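Local coordinates for serine-rich Repeat Adhesion Glycoprotein (Srr1) (Streptococcus agalactiae, PDB 4MBO), which binds fibrinogen as a serine-rich repeat surface glycoprotein and so probably helps the bacterium adhere to host tissue, at residues 68-73 against 77-82. Residues are numbered along the deposited sequence; the frame is centred on the assembly and turned at random. Where two conformers were deposited one is given.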
loop_
_atom_site.group_PDB
_atom_site.type_symbol
_atom_site.label_atom_id
_atom_site.label_comp_id
_atom_site.label_asym_id
_atom_site.label_seq_id
_atom_site.Cartn_x
_atom_site.Cartn_y
_atom_site.Cartn_z
ATOM N N LEU A 68 -9.436 3.423 6.855
ATOM C CA LEU A 68 -8.544 2.611 7.672
ATOM C C LEU A 68 -8.686 1.143 7.294
ATOM O O LEU A 68 -9.816 0.675 7.117
ATOM C CB LEU A 68 -8.951 2.854 9.132
ATOM C CG LEU A 68 -8.051 2.440 10.270
ATOM C CD1 LEU A 68 -6.757 3.207 10.243
ATOM C CD2 LEU A 68 -8.766 2.658 11.609
ATOM N N ASP A 69 -7.560 0.421 7.118
ATOM C CA ASP A 69 -7.563 -1.001 6.753
ATOM C C ASP A 69 -6.558 -1.762 7.622
ATOM O O ASP A 69 -5.813 -1.160 8.383
ATOM C CB ASP A 69 -7.355 -1.227 5.250
ATOM C CG ASP A 69 -5.972 -0.892 4.763
ATOM O OD1 ASP A 69 -5.007 -1.357 5.387
ATOM O OD2 ASP A 69 -5.856 -0.220 3.686
ATOM N N THR A 70 -6.619 -3.087 7.560
ATOM C CA THR A 70 -5.743 -3.978 8.302
ATOM C C THR A 70 -4.588 -4.524 7.467
ATOM O O THR A 70 -3.882 -5.454 7.882
ATOM C CB THR A 70 -6.555 -5.209 8.772
ATOM O OG1 THR A 70 -7.132 -5.846 7.613
ATOM C CG2 THR A 70 -7.636 -4.772 9.732
ATOM N N GLN A 71 -4.393 -3.909 6.299
ATOM C CA GLN A 71 -3.476 -4.423 5.271
ATOM C C GLN A 71 -2.187 -3.657 4.912
ATOM O O GLN A 71 -1.131 -4.282 4.697
ATOM C CB GLN A 71 -4.277 -4.571 3.980
ATOM C CG GLN A 71 -5.377 -5.607 4.073
ATOM C CD GLN A 71 -6.198 -5.657 2.815
ATOM O OE1 GLN A 71 -6.507 -4.614 2.242
ATOM N NE2 GLN A 71 -6.605 -6.867 2.402
ATOM N N GLY A 72 -2.276 -2.355 4.756
ATOM C CA GLY A 72 -1.162 -1.562 4.256
ATOM C C GLY A 72 -1.010 -1.897 2.778
ATOM O O GLY A 72 -1.945 -1.653 1.983
ATOM N N ILE A 73 0.131 -2.515 2.414
ATOM C CA ILE A 73 0.356 -2.933 1.009
ATOM C C ILE A 73 -0.006 -4.406 0.765
ATOM O O ILE A 73 0.118 -4.902 -0.327
ATOM C CB ILE A 73 1.781 -2.653 0.491
ATOM C CG1 ILE A 73 2.856 -3.491 1.232
ATOM C CG2 ILE A 73 2.081 -1.168 0.602
ATOM C CD1 ILE A 73 4.216 -3.399 0.596
ATOM N N LEU A 77 -6.824 -11.087 3.905
ATOM C CA LEU A 77 -8.098 -10.669 4.536
ATOM C C LEU A 77 -8.203 -11.148 5.982
ATOM O O LEU A 77 -8.820 -10.476 6.819
ATOM C CB LEU A 77 -9.278 -11.197 3.744
ATOM C CG LEU A 77 -9.401 -10.643 2.330
ATOM C CD1 LEU A 77 -10.553 -11.356 1.637
ATOM C CD2 LEU A 77 -9.568 -9.150 2.328
ATOM N N LYS A 78 -7.610 -12.293 6.280
ATOM C CA LYS A 78 -7.632 -12.818 7.626
ATOM C C LYS A 78 -6.934 -11.833 8.550
ATOM O O LYS A 78 -6.131 -11.004 8.109
ATOM C CB LYS A 78 -6.891 -14.158 7.666
ATOM C CG LYS A 78 -7.448 -15.153 6.660
ATOM C CD LYS A 78 -8.590 -15.977 7.206
ATOM C CE LYS A 78 -8.072 -17.281 7.798
ATOM N NZ LYS A 78 -7.518 -18.176 6.746
ATOM N N VAL A 79 -7.334 -11.859 9.809
ATOM C CA VAL A 79 -6.614 -11.134 10.858
ATOM C C VAL A 79 -6.149 -12.228 11.835
ATOM O O VAL A 79 -6.451 -13.390 11.655
ATOM C CB VAL A 79 -7.446 -10.036 11.540
ATOM C CG1 VAL A 79 -7.755 -8.920 10.546
ATOM C CG2 VAL A 79 -8.702 -10.598 12.167
ATOM N N GLN A 80 -5.401 -11.882 12.878
ATOM C CA GLN A 80 -4.957 -12.931 13.786
ATOM C C GLN A 80 -6.083 -13.507 14.618
ATOM O O GLN A 80 -7.060 -12.816 14.953
ATOM C CB GLN A 80 -3.823 -12.442 14.707
ATOM C CG GLN A 80 -2.600 -11.921 13.950
ATOM C CD GLN A 80 -1.960 -12.962 13.034
ATOM O OE1 GLN A 80 -1.817 -12.740 11.825
ATOM N NE2 GLN A 80 -1.620 -14.118 13.591
ATOM N N ASP A 81 -5.949 -14.789 14.897
ATOM C CA ASP A 81 -6.881 -15.495 15.724
ATOM C C ASP A 81 -6.859 -14.899 17.135
ATOM O O ASP A 81 -5.849 -14.312 17.586
ATOM C CB ASP A 81 -6.481 -16.979 15.861
ATOM C CG ASP A 81 -6.465 -17.732 14.529
ATOM O OD1 ASP A 81 -7.221 -17.361 13.591
ATOM O OD2 ASP A 81 -5.706 -18.737 14.456
ATOM N N ILE A 82 -7.960 -15.090 17.830
ATOM C CA ILE A 82 -8.049 -14.743 19.236
ATOM C C ILE A 82 -7.911 -16.049 20.013
ATOM O O ILE A 82 -8.678 -16.980 19.791
ATOM C CB ILE A 82 -9.361 -14.062 19.564
ATOM C CG1 ILE A 82 -9.523 -12.783 18.741
ATOM C CG2 ILE A 82 -9.407 -13.719 21.049
ATOM C CD1 ILE A 82 -10.767 -11.991 19.084
HETATM O O HOH W 1 -6.166 -8.342 7.027
#
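Thr70 and Val79 come nearest, with 7.6 Å between their CA atoms, and Gln71 and Leu77 stand similarly far apart, a spacing too wide for direct backbone hydrogen bonds, and none joins the two segments. Two small side-chain contacts and a bridging water link the segments. Methyl CG2 of Thr70 meets CG1 of Val79 at 4.2 Å, a loose apolar touch, and both side chains also touch Ile102 of strand 101-106. The Thr70 hydroxyl instead turns to the water: OG1 donates to it at 2.7 Å, and the water in turn donates to the carbonyl O of Lys78 at 2.9 Å. Gln71 and Leu77 run side by side in the same direction. The Gln71 chain is extended beyond CG (chi2 176°), which carries NE2 to 3.7 Å from methyl CD2 of Leu77. The Gln71 amide is held at both ends, NE2 giving a hydrogen bond to the carbonyl of Ile76 and OE1 accepting one from Arg129. Arg129 also forms a salt bridge with OD2 of Asp69. The other oxygen, Asp69 OD1, takes two backbone N-H groups from the same face of the carboxylate, Gln71 N at 2.8 Å and the straighter Gly72 N at 3.0 Å (168°). This Asx turn and Asx motif shape the chain where it leaves the strand, at the start of the surface connection between strands 68-69 and 82-83, which lie in different sheets of the bacterial Ig-like domain.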